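Local coordinates for protein acyl-CoA dehydrogenase (Mycobacterium thermoresistibile, PDB 3NF4) that probably catalyses FAD-dependent dehydrogenation of an acyl-CoA thioester, as its family does, and holds the flavin cofactor in a tetrameric assembly, at residues M210-V215 with A364-I369; L252-V257 with Q368-T373; R41-E46 with W91-V96. One frame throughout, in Å; residues are numbered along the deposited sequence.

Contact 1: M210-V215 with A364-I369. With FAD (flavin-adenine dinucleotide), chain C.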
loop_
_atom_site.group_PDB
_atom_site.type_symbol
_atom_site.label_atom_id
_atom_site.label_comp_id
_atom_site.label_asym_id
_atom_site.label_seq_id
_atom_site.Cartn_x
_atom_site.Cartn_y
_atom_site.Cartn_z
ATOM N N MET A 210 6.886 -15.556 -19.687
ATOM C CA MET A 210 6.515 -14.150 -19.888
ATOM C C MET A 210 7.735 -13.254 -20.204
ATOM O O MET A 210 7.579 -12.241 -20.897
ATOM C CB MET A 210 5.774 -13.623 -18.649
ATOM C CG MET A 210 5.298 -12.184 -18.715
ATOM S SD MET A 210 4.382 -11.581 -17.243
ATOM C CE MET A 210 5.109 -12.559 -15.950
ATOM N N GLY A 211 8.919 -13.615 -19.695
ATOM C CA GLY A 211 10.173 -12.837 -19.908
ATOM C C GLY A 211 11.416 -13.614 -19.446
ATOM O O GLY A 211 11.307 -14.787 -19.029
ATOM N N LEU A 212 12.584 -12.977 -19.519
ATOM C CA LEU A 212 13.857 -13.588 -19.076
ATOM C C LEU A 212 14.225 -14.777 -19.973
ATOM O O LEU A 212 14.482 -15.884 -19.498
ATOM C CB LEU A 212 13.741 -14.026 -17.613
ATOM C CG LEU A 212 14.875 -13.908 -16.593
ATOM C CD1 LEU A 212 15.089 -12.447 -16.094
ATOM C CD2 LEU A 212 14.604 -14.880 -15.382
ATOM N N HIS A 213 14.226 -14.543 -21.279
ATOM C CA HIS A 213 14.185 -15.624 -22.276
ATOM C C HIS A 213 15.531 -16.260 -22.626
ATOM O O HIS A 213 15.554 -17.445 -22.993
ATOM C CB HIS A 213 13.574 -15.133 -23.590
ATOM C CG HIS A 213 12.197 -14.556 -23.460
ATOM N ND1 HIS A 213 11.097 -15.314 -23.114
ATOM C CD2 HIS A 213 11.732 -13.308 -23.697
ATOM C CE1 HIS A 213 10.016 -14.551 -23.114
ATOM N NE2 HIS A 213 10.374 -13.328 -23.467
ATOM N N ALA A 214 16.628 -15.492 -22.539
ATOM C CA ALA A 214 17.899 -15.869 -23.163
ATOM C C ALA A 214 18.559 -17.169 -22.659
ATOM O O ALA A 214 18.947 -18.014 -23.458
ATOM C CB ALA A 214 18.877 -14.727 -23.077
ATOM N N VAL A 215 18.744 -17.281 -21.348
ATOM C CA VAL A 215 19.272 -18.483 -20.721
ATOM C C VAL A 215 18.044 -19.397 -20.503
ATOM O O VAL A 215 17.080 -18.969 -19.867
ATOM C CB VAL A 215 19.900 -18.138 -19.346
ATOM C CG1 VAL A 215 20.397 -19.376 -18.639
ATOM C CG2 VAL A 215 21.036 -17.131 -19.485
ATOM N N ALA A 364 10.521 -8.442 -13.859
ATOM C CA ALA A 364 10.473 -8.283 -12.399
ATOM C C ALA A 364 9.512 -9.264 -11.703
ATOM O O ALA A 364 9.757 -9.650 -10.550
ATOM C CB ALA A 364 10.149 -6.794 -11.999
ATOM N N LYS A 365 8.426 -9.637 -12.395
ATOM C CA LYS A 365 7.385 -10.505 -11.816
ATOM C C LYS A 365 7.923 -11.841 -11.274
ATOM O O LYS A 365 7.544 -12.239 -10.183
ATOM C CB LYS A 365 6.221 -10.744 -12.801
ATOM C CG LYS A 365 5.087 -11.588 -12.249
ATOM C CD LYS A 365 4.372 -10.911 -11.033
ATOM C CE LYS A 365 4.427 -11.816 -9.798
ATOM N NZ LYS A 365 3.745 -11.249 -8.589
ATOM N N ILE A 366 8.800 -12.520 -12.017
ATOM C CA ILE A 366 9.311 -13.866 -11.606
ATOM C C ILE A 366 10.239 -13.772 -10.367
ATOM O O ILE A 366 10.369 -14.712 -9.580
ATOM C CB ILE A 366 10.038 -14.598 -12.792
ATOM C CG1 ILE A 366 10.419 -16.074 -12.455
ATOM C CG2 ILE A 366 11.312 -13.858 -13.183
ATOM C CD1 ILE A 366 9.267 -16.981 -11.905
ATOM N N MET A 367 10.863 -12.621 -10.182
ATOM C CA MET A 367 11.704 -12.384 -9.017
ATOM C C MET A 367 10.941 -12.465 -7.679
ATOM O O MET A 367 11.499 -12.923 -6.642
ATOM C CB MET A 367 12.403 -11.038 -9.185
ATOM C CG MET A 367 13.859 -11.149 -9.213
ATOM S SD MET A 367 14.579 -10.276 -10.587
ATOM C CE MET A 367 14.930 -11.633 -11.712
ATOM N N GLN A 368 9.676 -12.048 -7.696
ATOM C CA GLN A 368 8.806 -12.212 -6.527
ATOM C C GLN A 368 8.512 -13.710 -6.214
ATOM O O GLN A 368 8.033 -14.043 -5.106
ATOM C CB GLN A 368 7.492 -11.432 -6.713
ATOM C CG GLN A 368 7.636 -9.890 -6.766
ATOM C CD GLN A 368 6.299 -9.180 -6.928
ATOM O OE1 GLN A 368 5.635 -9.306 -7.963
ATOM N NE2 GLN A 368 5.890 -8.426 -5.889
ATOM N N ILE A 369 8.826 -14.584 -7.179
ATOM C CA ILE A 369 8.426 -15.988 -7.155
ATOM C C ILE A 369 9.574 -16.979 -6.885
ATOM O O ILE A 369 9.449 -17.819 -5.997
ATOM C CB ILE A 369 7.633 -16.395 -8.443
ATOM C CG1 ILE A 369 6.210 -15.825 -8.385
ATOM C CG2 ILE A 369 7.590 -17.909 -8.615
ATOM C CD1 ILE A 369 5.563 -15.552 -9.735
HETATM P PA FAD C . 3.900 -23.624 -5.250
HETATM O O1A FAD C . 4.771 -24.200 -4.168
HETATM O O2A FAD C . 2.918 -24.551 -5.914
HETATM O O5B FAD C . 3.063 -22.388 -4.638
HETATM C C5B FAD C . 1.939 -21.782 -5.273
HETATM C C4B FAD C . 1.405 -20.646 -4.388
HETATM O O4B FAD C . 1.047 -21.103 -3.067
HETATM C C3B FAD C . 2.447 -19.549 -4.208
HETATM O O3B FAD C . 1.799 -18.281 -4.285
HETATM C C2B FAD C . 2.974 -19.749 -2.797
HETATM O O2B FAD C . 3.513 -18.530 -2.236
HETATM C C1B FAD C . 1.762 -20.359 -2.066
HETATM N N9A FAD C . 2.261 -21.205 -0.953
HETATM C C8A FAD C . 2.944 -22.381 -1.072
HETATM N N7A FAD C . 3.265 -22.825 0.163
HETATM C C5A FAD C . 2.777 -21.930 1.055
HETATM C C6A FAD C . 2.787 -21.854 2.445
HETATM N N6A FAD C . 3.399 -22.826 3.165
HETATM N N1A FAD C . 2.183 -20.797 3.067
HETATM C C2A FAD C . 1.581 -19.825 2.353
HETATM N N3A FAD C . 1.573 -19.876 1.010
HETATM C C4A FAD C . 2.155 -20.907 0.347
HETATM N N1 FAD C . 14.261 -24.301 -8.863
HETATM C C2 FAD C . 15.484 -24.864 -8.618
HETATM O O2 FAD C . 15.631 -25.709 -7.697
HETATM N N3 FAD C . 16.564 -24.514 -9.366
HETATM C C4 FAD C . 16.460 -23.601 -10.367
HETATM O O4 FAD C . 17.485 -23.311 -11.036
HETATM C C4X FAD C . 15.211 -23.004 -10.630
HETATM N N5 FAD C . 15.079 -22.098 -11.636
HETATM C C5X FAD C . 13.857 -21.558 -11.892
HETATM C C6 FAD C . 13.719 -20.632 -12.927
HETATM C C7 FAD C . 12.479 -20.061 -13.213
HETATM C C7M FAD C . 12.374 -19.063 -14.343
HETATM C C8 FAD C . 11.372 -20.434 -12.441
HETATM C C8M FAD C . 9.985 -19.884 -12.655
HETATM C C9 FAD C . 11.519 -21.354 -11.407
HETATM C C9A FAD C . 12.747 -21.927 -11.114
HETATM N N10 FAD C . 12.860 -22.822 -10.097
HETATM C C10 FAD C . 14.086 -23.381 -9.856
HETATM C "C1'" FAD C . 11.672 -23.216 -9.278
HETATM C "C2'" FAD C . 11.169 -22.131 -8.288
HETATM O "O2'" FAD C . 12.104 -21.993 -7.199
HETATM C "C3'" FAD C . 9.706 -22.384 -7.821
HETATM O "O3'" FAD C . 8.853 -22.212 -8.961
HETATM C "C4'" FAD C . 9.150 -21.494 -6.685
HETATM O "O4'" FAD C . 10.067 -21.402 -5.581
HETATM C "C5'" FAD C . 7.753 -21.865 -6.121
HETATM O "O5'" FAD C . 7.330 -23.250 -6.189
HETATM P P FAD C . 6.057 -23.684 -7.100
HETATM O O1P FAD C . 6.247 -23.111 -8.494
HETATM O O2P FAD C . 5.808 -25.163 -6.985
HETATM O O3P FAD C . 4.836 -22.903 -6.368
#
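Lys365, whose aliphatic root packs on Met210, ends in an amine gripped by three acceptors. NZ of Lys365 lies 2.8 Å from Gln368 OE1, above the amide plane by 51°. It also bonds Gln344 OE1 and Thr340 O of the second subunit, so this probable positive charge is tied down where two chains meet. Bends at chi2 and chi3 carry the amine away from 210-215. CB and CG are left alongside the thioether methyl, with Met210 CE 3.8 Å from Lys365 CB. The join is one between domains: a loop of the middle beta domain rests on the end of helix 357-367 of the C-terminal helical domain, as in the acyl-CoA dehydrogenase fold. Leu212 supplies the second apolar patch. Leu212 CD2 meets Ile366 CG2 at 4.1 Å, the two side chains crossing at about a right angle. The other methyl, Leu212 CD1, faces Met367 CE more loosely at 4.5 Å. In Ile366, CG1 is anti to the backbone N (chi1 -173°), which turns the longer branch to the dimethylbenzene end of the flavin. Ile366 CG1 is 3.8 Å from C8M of FAD; CD1 lies nearer still, at a spacing too short to trust.

Contact 2: L252-V257 with Q368-T373. With FAD (flavin-adenine dinucleotide), chain C.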
loop_
_atom_site.group_PDB
_atom_site.type_symbol
_atom_site.label_atom_id
_atom_site.label_comp_id
_atom_site.label_asym_id
_atom_site.label_seq_id
_atom_site.Cartn_x
_atom_site.Cartn_y
_atom_site.Cartn_z
ATOM N N LEU A 252 20.331 -13.460 -0.991
ATOM C CA LEU A 252 21.119 -12.206 -1.240
ATOM C C LEU A 252 21.515 -11.955 -2.692
ATOM O O LEU A 252 21.410 -10.819 -3.174
ATOM C CB LEU A 252 22.404 -12.138 -0.399
ATOM C CG LEU A 252 22.304 -12.055 1.106
ATOM C CD1 LEU A 252 23.699 -12.008 1.687
ATOM C CD2 LEU A 252 21.481 -10.820 1.550
ATOM N N GLY A 253 22.014 -12.991 -3.370
ATOM C CA GLY A 253 22.179 -12.942 -4.828
ATOM C C GLY A 253 20.997 -12.270 -5.535
ATOM O O GLY A 253 21.165 -11.242 -6.193
ATOM N N ILE A 254 19.795 -12.823 -5.369
ATOM C CA ILE A 254 18.588 -12.317 -6.028
ATOM C C ILE A 254 18.153 -10.905 -5.569
ATOM O O ILE A 254 17.642 -10.121 -6.392
ATOM C CB ILE A 254 17.413 -13.328 -5.878
ATOM C CG1 ILE A 254 17.744 -14.620 -6.632
ATOM C CG2 ILE A 254 16.076 -12.726 -6.342
ATOM C CD1 ILE A 254 18.180 -14.471 -8.101
ATOM N N ALA A 255 18.348 -10.593 -4.282
ATOM C CA ALA A 255 18.159 -9.222 -3.798
ATOM C C ALA A 255 19.017 -8.260 -4.605
ATOM O O ALA A 255 18.537 -7.215 -5.000
ATOM C CB ALA A 255 18.476 -9.108 -2.319
ATOM N N ALA A 256 20.270 -8.640 -4.894
ATOM C CA ALA A 256 21.178 -7.773 -5.678
ATOM C C ALA A 256 20.726 -7.651 -7.131
ATOM O O ALA A 256 20.794 -6.549 -7.699
ATOM C CB ALA A 256 22.618 -8.271 -5.621
ATOM N N VAL A 257 20.274 -8.771 -7.724
ATOM C CA VAL A 257 19.754 -8.770 -9.094
ATOM C C VAL A 257 18.515 -7.878 -9.231
ATOM O O VAL A 257 18.400 -7.138 -10.202
ATOM C CB VAL A 257 19.465 -10.226 -9.624
ATOM C CG1 VAL A 257 18.751 -10.197 -10.966
ATOM C CG2 VAL A 257 20.808 -11.011 -9.796
ATOM N N GLN A 368 9.676 -12.048 -7.696
ATOM C CA GLN A 368 8.806 -12.212 -6.527
ATOM C C GLN A 368 8.512 -13.710 -6.214
ATOM O O GLN A 368 8.033 -14.043 -5.106
ATOM C CB GLN A 368 7.492 -11.432 -6.713
ATOM C CG GLN A 368 7.636 -9.890 -6.766
ATOM C CD GLN A 368 6.299 -9.180 -6.928
ATOM O OE1 GLN A 368 5.635 -9.306 -7.963
ATOM N NE2 GLN A 368 5.890 -8.426 -5.889
ATOM N N ILE A 369 8.826 -14.584 -7.179
ATOM C CA ILE A 369 8.426 -15.988 -7.155
ATOM C C ILE A 369 9.574 -16.979 -6.885
ATOM O O ILE A 369 9.449 -17.819 -5.997
ATOM C CB ILE A 369 7.633 -16.395 -8.443
ATOM C CG1 ILE A 369 6.210 -15.825 -8.385
ATOM C CG2 ILE A 369 7.590 -17.909 -8.615
ATOM C CD1 ILE A 369 5.563 -15.552 -9.735
ATOM N N PHE A 370 10.682 -16.913 -7.616
ATOM C CA PHE A 370 11.745 -17.883 -7.332
ATOM C C PHE A 370 12.673 -17.550 -6.146
ATOM O O PHE A 370 12.596 -16.462 -5.583
ATOM C CB PHE A 370 12.506 -18.335 -8.590
ATOM C CG PHE A 370 13.254 -17.241 -9.329
ATOM C CD1 PHE A 370 13.505 -17.395 -10.697
ATOM C CD2 PHE A 370 13.725 -16.108 -8.689
ATOM C CE1 PHE A 370 14.196 -16.417 -11.432
ATOM C CE2 PHE A 370 14.426 -15.120 -9.404
ATOM C CZ PHE A 370 14.662 -15.281 -10.780
ATOM N N GLU A 371 13.485 -18.534 -5.741
ATOM C CA GLU A 371 14.365 -18.426 -4.572
ATOM C C GLU A 371 13.508 -18.262 -3.295
ATOM O O GLU A 371 13.892 -17.577 -2.346
ATOM C CB GLU A 371 15.314 -17.236 -4.796
ATOM C CG GLU A 371 16.724 -17.331 -4.246
ATOM C CD GLU A 371 17.515 -18.571 -4.693
ATOM O OE1 GLU A 371 17.773 -19.416 -3.781
ATOM O OE2 GLU A 371 17.929 -18.685 -5.908
ATOM N N GLY A 372 12.336 -18.889 -3.286
ATOM C CA GLY A 372 11.400 -18.801 -2.170
ATOM C C GLY A 372 10.481 -17.620 -2.435
ATOM O O GLY A 372 10.951 -16.475 -2.436
ATOM N N THR A 373 9.190 -17.910 -2.659
ATOM C CA THR A 373 8.181 -16.892 -2.974
ATOM C C THR A 373 8.147 -15.892 -1.834
ATOM O O THR A 373 8.556 -16.202 -0.699
ATOM C CB THR A 373 6.722 -17.485 -3.178
ATOM O OG1 THR A 373 6.192 -17.950 -1.928
ATOM C CG2 THR A 373 6.704 -18.645 -4.174
HETATM P PA FAD C . 3.900 -23.624 -5.250
HETATM O O1A FAD C . 4.771 -24.200 -4.168
HETATM O O2A FAD C . 2.918 -24.551 -5.914
HETATM O O5B FAD C . 3.063 -22.388 -4.638
HETATM C C5B FAD C . 1.939 -21.782 -5.273
HETATM C C4B FAD C . 1.405 -20.646 -4.388
HETATM O O4B FAD C . 1.047 -21.103 -3.067
HETATM C C3B FAD C . 2.447 -19.549 -4.208
HETATM O O3B FAD C . 1.799 -18.281 -4.285
HETATM C C2B FAD C . 2.974 -19.749 -2.797
HETATM O O2B FAD C . 3.513 -18.530 -2.236
HETATM C C1B FAD C . 1.762 -20.359 -2.066
HETATM N N9A FAD C . 2.261 -21.205 -0.953
HETATM C C8A FAD C . 2.944 -22.381 -1.072
HETATM N N7A FAD C . 3.265 -22.825 0.163
HETATM C C5A FAD C . 2.777 -21.930 1.055
HETATM C C6A FAD C . 2.787 -21.854 2.445
HETATM N N6A FAD C . 3.399 -22.826 3.165
HETATM N N1A FAD C . 2.183 -20.797 3.067
HETATM C C2A FAD C . 1.581 -19.825 2.353
HETATM N N3A FAD C . 1.573 -19.876 1.010
HETATM C C4A FAD C . 2.155 -20.907 0.347
HETATM N N1 FAD C . 14.261 -24.301 -8.863
HETATM C C2 FAD C . 15.484 -24.864 -8.618
HETATM O O2 FAD C . 15.631 -25.709 -7.697
HETATM N N3 FAD C . 16.564 -24.514 -9.366
HETATM C C4 FAD C . 16.460 -23.601 -10.367
HETATM O O4 FAD C . 17.485 -23.311 -11.036
HETATM C C4X FAD C . 15.211 -23.004 -10.630
HETATM N N5 FAD C . 15.079 -22.098 -11.636
HETATM C C5X FAD C . 13.857 -21.558 -11.892
HETATM C C6 FAD C . 13.719 -20.632 -12.927
HETATM C C7 FAD C . 12.479 -20.061 -13.213
HETATM C C7M FAD C . 12.374 -19.063 -14.343
HETATM C C8 FAD C . 11.372 -20.434 -12.441
HETATM C C8M FAD C . 9.985 -19.884 -12.655
HETATM C C9 FAD C . 11.519 -21.354 -11.407
HETATM C C9A FAD C . 12.747 -21.927 -11.114
HETATM N N10 FAD C . 12.860 -22.822 -10.097
HETATM C C10 FAD C . 14.086 -23.381 -9.856
HETATM C "C1'" FAD C . 11.672 -23.216 -9.278
HETATM C "C2'" FAD C . 11.169 -22.131 -8.288
HETATM O "O2'" FAD C . 12.104 -21.993 -7.199
HETATM C "C3'" FAD C . 9.706 -22.384 -7.821
HETATM O "O3'" FAD C . 8.853 -22.212 -8.961
HETATM C "C4'" FAD C . 9.150 -21.494 -6.685
HETATM O "O4'" FAD C . 10.067 -21.402 -5.581
HETATM C "C5'" FAD C . 7.753 -21.865 -6.121
HETATM O "O5'" FAD C . 7.330 -23.250 -6.189
HETATM P P FAD C . 6.057 -23.684 -7.100
HETATM O O1P FAD C . 6.247 -23.111 -8.494
HETATM O O2P FAD C . 5.808 -25.163 -6.985
HETATM O O3P FAD C . 4.836 -22.903 -6.368
#
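Ile254 on helix 247-274 fits against two consecutive residues of the loop 368-373. This is the tight part of the contact. Ile254 CD1 approaches Phe370 CE2 at 4.0 Å, obliquely to the ring, and the two side chains cross at about a right angle. Ile254 CG1 lies 3.8 Å from Glu371 CG, against the aliphatic part of the glutamate. CG1 stands beside the backbone N of Ile254 (chi1 -65°), and this one branch serves both neighbours.

Phe370 also reaches the cofactor. Phe370 CD1 is 3.8 Å from C7 of FAD, which sits in the plane of the phenyl ring at its edge. The phenyl group thus lies between the helix and the flavin. Phe370 to Thr373 spell the Phe-Glu-Gly-Thr form of a family signature. In relatives such as medium-chain acyl-CoA dehydrogenase, the glutamate of this signature is the catalytic base.

The other side of the contact is looser. Glu371 is partly exposed, and its OE2 comes no closer than 4.1 Å to Ile254 CG1. Gly372 follows, partly exposed as well; at its backbone angles (phi 90°, psi 114°) a CB would press on the carbonyl oxygen of Glu371. Further along, Thr373 turns from the helix to the adenosine end of the cofactor. Thr373 OG1 and O2B of FAD, a ribose hydroxyl, are hydrogen-bonded at 2.8 Å. The same OG1 weakly caps Ile376 N at the start of helix 374-383. Gln344 of the second subunit packs on Thr373 and bonds FAD through its backbone carbonyl.

Contact 3: R41-E46 with W91-V96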
loop_
_atom_site.group_PDB
_atom_site.type_symbol
_atom_site.label_atom_id
_atom_site.label_comp_id
_atom_site.label_asym_id
_atom_site.label_seq_id
_atom_site.Cartn_x
_atom_site.Cartn_y
_atom_site.Cartn_z
ATOM N N ARG A 41 18.133 -7.833 -28.818
ATOM C CA ARG A 41 17.898 -8.760 -29.919
ATOM C C ARG A 41 17.795 -10.218 -29.459
ATOM O O ARG A 41 16.995 -10.973 -29.983
ATOM C CB ARG A 41 18.971 -8.584 -31.012
ATOM C CG ARG A 41 18.863 -9.547 -32.185
ATOM C CD ARG A 41 17.492 -9.438 -32.901
ATOM N NE ARG A 41 17.553 -8.628 -34.113
ATOM C CZ ARG A 41 17.506 -9.117 -35.352
ATOM N NH1 ARG A 41 17.373 -10.430 -35.567
ATOM N NH2 ARG A 41 17.587 -8.284 -36.386
ATOM N N HIS A 42 18.611 -10.607 -28.494
ATOM C CA HIS A 42 18.567 -11.951 -27.970
ATOM C C HIS A 42 17.337 -12.214 -27.095
ATOM O O HIS A 42 16.830 -13.335 -27.071
ATOM C CB HIS A 42 19.813 -12.249 -27.162
ATOM C CG HIS A 42 20.979 -12.696 -27.982
ATOM N ND1 HIS A 42 20.990 -13.892 -28.670
ATOM C CD2 HIS A 42 22.182 -12.116 -28.209
ATOM C CE1 HIS A 42 22.149 -14.021 -29.300
ATOM N NE2 HIS A 42 22.886 -12.954 -29.040
ATOM N N GLU A 43 16.878 -11.200 -26.367
ATOM C CA GLU A 43 15.678 -11.370 -25.563
ATOM C C GLU A 43 14.443 -11.410 -26.458
ATOM O O GLU A 43 13.508 -12.159 -26.198
ATOM C CB GLU A 43 15.543 -10.289 -24.473
ATOM C CG GLU A 43 16.394 -10.528 -23.216
ATOM C CD GLU A 43 16.005 -11.777 -22.419
ATOM O OE1 GLU A 43 14.796 -12.145 -22.389
ATOM O OE2 GLU A 43 16.917 -12.407 -21.826
ATOM N N LYS A 44 14.458 -10.607 -27.516
ATOM C CA LYS A 44 13.362 -10.578 -28.482
ATOM C C LYS A 44 13.261 -11.892 -29.291
ATOM O O LYS A 44 12.160 -12.374 -29.519
ATOM C CB LYS A 44 13.487 -9.375 -29.429
ATOM C CG LYS A 44 12.417 -9.354 -30.535
ATOM C CD LYS A 44 12.832 -8.463 -31.713
ATOM C CE LYS A 44 11.722 -8.374 -32.797
ATOM N NZ LYS A 44 11.573 -9.608 -33.650
ATOM N N ASP A 45 14.416 -12.436 -29.721
ATOM C CA ASP A 45 14.478 -13.679 -30.526
ATOM C C ASP A 45 14.411 -14.954 -29.694
ATOM O O ASP A 45 14.125 -16.010 -30.244
ATOM C CB ASP A 45 15.757 -13.744 -31.357
ATOM C CG ASP A 45 15.732 -12.825 -32.576
ATOM O OD1 ASP A 45 14.631 -12.456 -33.040
ATOM O OD2 ASP A 45 16.836 -12.488 -33.084
ATOM N N GLU A 46 14.684 -14.838 -28.385
ATOM C CA GLU A 46 14.729 -15.970 -27.426
ATOM C C GLU A 46 15.875 -16.954 -27.722
ATOM O O GLU A 46 15.710 -18.172 -27.693
ATOM C CB GLU A 46 13.346 -16.657 -27.251
ATOM C CG GLU A 46 12.207 -15.640 -27.006
ATOM C CD GLU A 46 10.868 -16.228 -26.496
ATOM O OE1 GLU A 46 10.834 -17.370 -25.980
ATOM O OE2 GLU A 46 9.831 -15.530 -26.605
ATOM N N TRP A 91 21.762 -6.811 -18.197
ATOM C CA TRP A 91 21.095 -8.045 -18.668
ATOM C C TRP A 91 20.664 -8.934 -17.521
ATOM O O TRP A 91 21.485 -9.736 -17.041
ATOM C CB TRP A 91 22.038 -8.853 -19.581
ATOM C CG TRP A 91 21.347 -9.820 -20.536
ATOM C CD1 TRP A 91 20.095 -10.389 -20.401
ATOM C CD2 TRP A 91 21.894 -10.355 -21.760
ATOM N NE1 TRP A 91 19.826 -11.200 -21.481
ATOM C CE2 TRP A 91 20.912 -11.211 -22.319
ATOM C CE3 TRP A 91 23.110 -10.183 -22.439
ATOM C CZ2 TRP A 91 21.111 -11.890 -23.528
ATOM C CZ3 TRP A 91 23.315 -10.862 -23.635
ATOM C CH2 TRP A 91 22.321 -11.704 -24.172
ATOM N N ALA A 92 19.389 -8.832 -17.119
ATOM C CA ALA A 92 18.904 -9.543 -15.912
ATOM C C ALA A 92 19.050 -11.060 -16.008
ATOM O O ALA A 92 19.488 -11.710 -15.056
ATOM C CB ALA A 92 17.423 -9.174 -15.571
ATOM N N SER A 93 18.672 -11.624 -17.150
ATOM C CA SER A 93 18.780 -13.070 -17.354
ATOM C C SER A 93 20.202 -13.623 -17.180
ATOM O O SER A 93 20.383 -14.669 -16.605
ATOM C CB SER A 93 18.195 -13.465 -18.708
ATOM O OG SER A 93 18.350 -14.854 -18.897
ATOM N N VAL A 94 21.209 -12.881 -17.634
ATOM C CA VAL A 94 22.600 -13.269 -17.481
ATOM C C VAL A 94 23.067 -13.234 -16.016
ATOM O O VAL A 94 23.825 -14.121 -15.551
ATOM C CB VAL A 94 23.510 -12.388 -18.391
ATOM C CG1 VAL A 94 24.995 -12.487 -17.986
ATOM C CG2 VAL A 94 23.317 -12.787 -19.878
ATOM N N ALA A 95 22.619 -12.227 -15.274
ATOM C CA ALA A 95 23.060 -12.077 -13.907
ATOM C C ALA A 95 22.436 -13.142 -13.005
ATOM O O ALA A 95 23.091 -13.656 -12.087
ATOM C CB ALA A 95 22.754 -10.686 -13.417
ATOM N N VAL A 96 21.158 -13.463 -13.252
ATOM C CA VAL A 96 20.542 -14.632 -12.616
ATOM C C VAL A 96 21.460 -15.875 -12.805
ATOM O O VAL A 96 21.799 -16.564 -11.837
ATOM C CB VAL A 96 19.045 -14.866 -13.083
ATOM C CG1 VAL A 96 18.507 -16.191 -12.592
ATOM C CG2 VAL A 96 18.125 -13.761 -12.559
HETATM O O HOH W 1 16.885 -10.500 -19.354
#
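Glu43 and Trp91 meet with their flat groups nearly perpendicular, the carboxylate and indole planes 85° apart. The indole presents its N-H edge. Trp91 NE1 donates to Glu43 OE2 over 3.2 Å in an almost straight bond, with an N-H...O angle of 168°. The oxygen lies close to the indole plane and accepts the N-H on its anti lone pair, away from OE1. The first bond of the Glu43 side chain does not aim straight at helix 92-104; a bend at chi2 (-65°) brings the carboxylate to the indole N-H.

His42 meets the six-membered ring of the same indole. His42 CB is 3.9 Å from Trp91 CZ2, and the two side chains cross obliquely. The imidazole ring follows more loosely, with His42 CD2 4.1 Å from Trp91 CH2. His42 ND1 is bonded to Thr47 OG1. One face of the indole is packed from within its own segment by Val94 CG2, 3.4 Å above the plane and offset toward the rim.

Ser93 completes the contact. Ser93 CB lies 3.5 Å from Glu43 OE2, while its OG makes a weak bond to Val215 N. A water joins the two segments too, accepting from Ser93 N and donating weakly to Glu43 OE2. The contact packs helix 39-45 against the start of helix 92-104 in the N-terminal helical domain, and Trp91 is the N-cap residue of the second helix.

Beyond the two helices, Glu43 OE1 accepts from His213 N and OE2 from Ala214 N. Three N-H groups and a water thus bond this buried carboxylate, and Glu43 also packs on Arg359. Such a setting would probably favour the ionised form of Glu43, and the nearby N-terminal end of helix 92-104 may add to the effect.

Overall arrangement
All three contacts are buried, but contact 2 lies nearest the chain centre and contact 3 farthest from it. Contacts 1 and 2 share Gln368 and Ile369, and both touch FAD and the second subunit. Their cores are apolar; polar bonds sit at the subunit or cofactor side. Contact 3 joins N-terminal helices through a carboxylate instead, and has exposed helix residues at its outer side. It still meets the others: through Glu43 it reaches the backbone of the 210-215 loop of contact 1, while Val96 packs on Val257 and Phe370 of contact 2. Leu212 likewise lies against Phe370. The N-terminal, middle and C-terminal domains thus meet near the flavin, contact 3 without touching it.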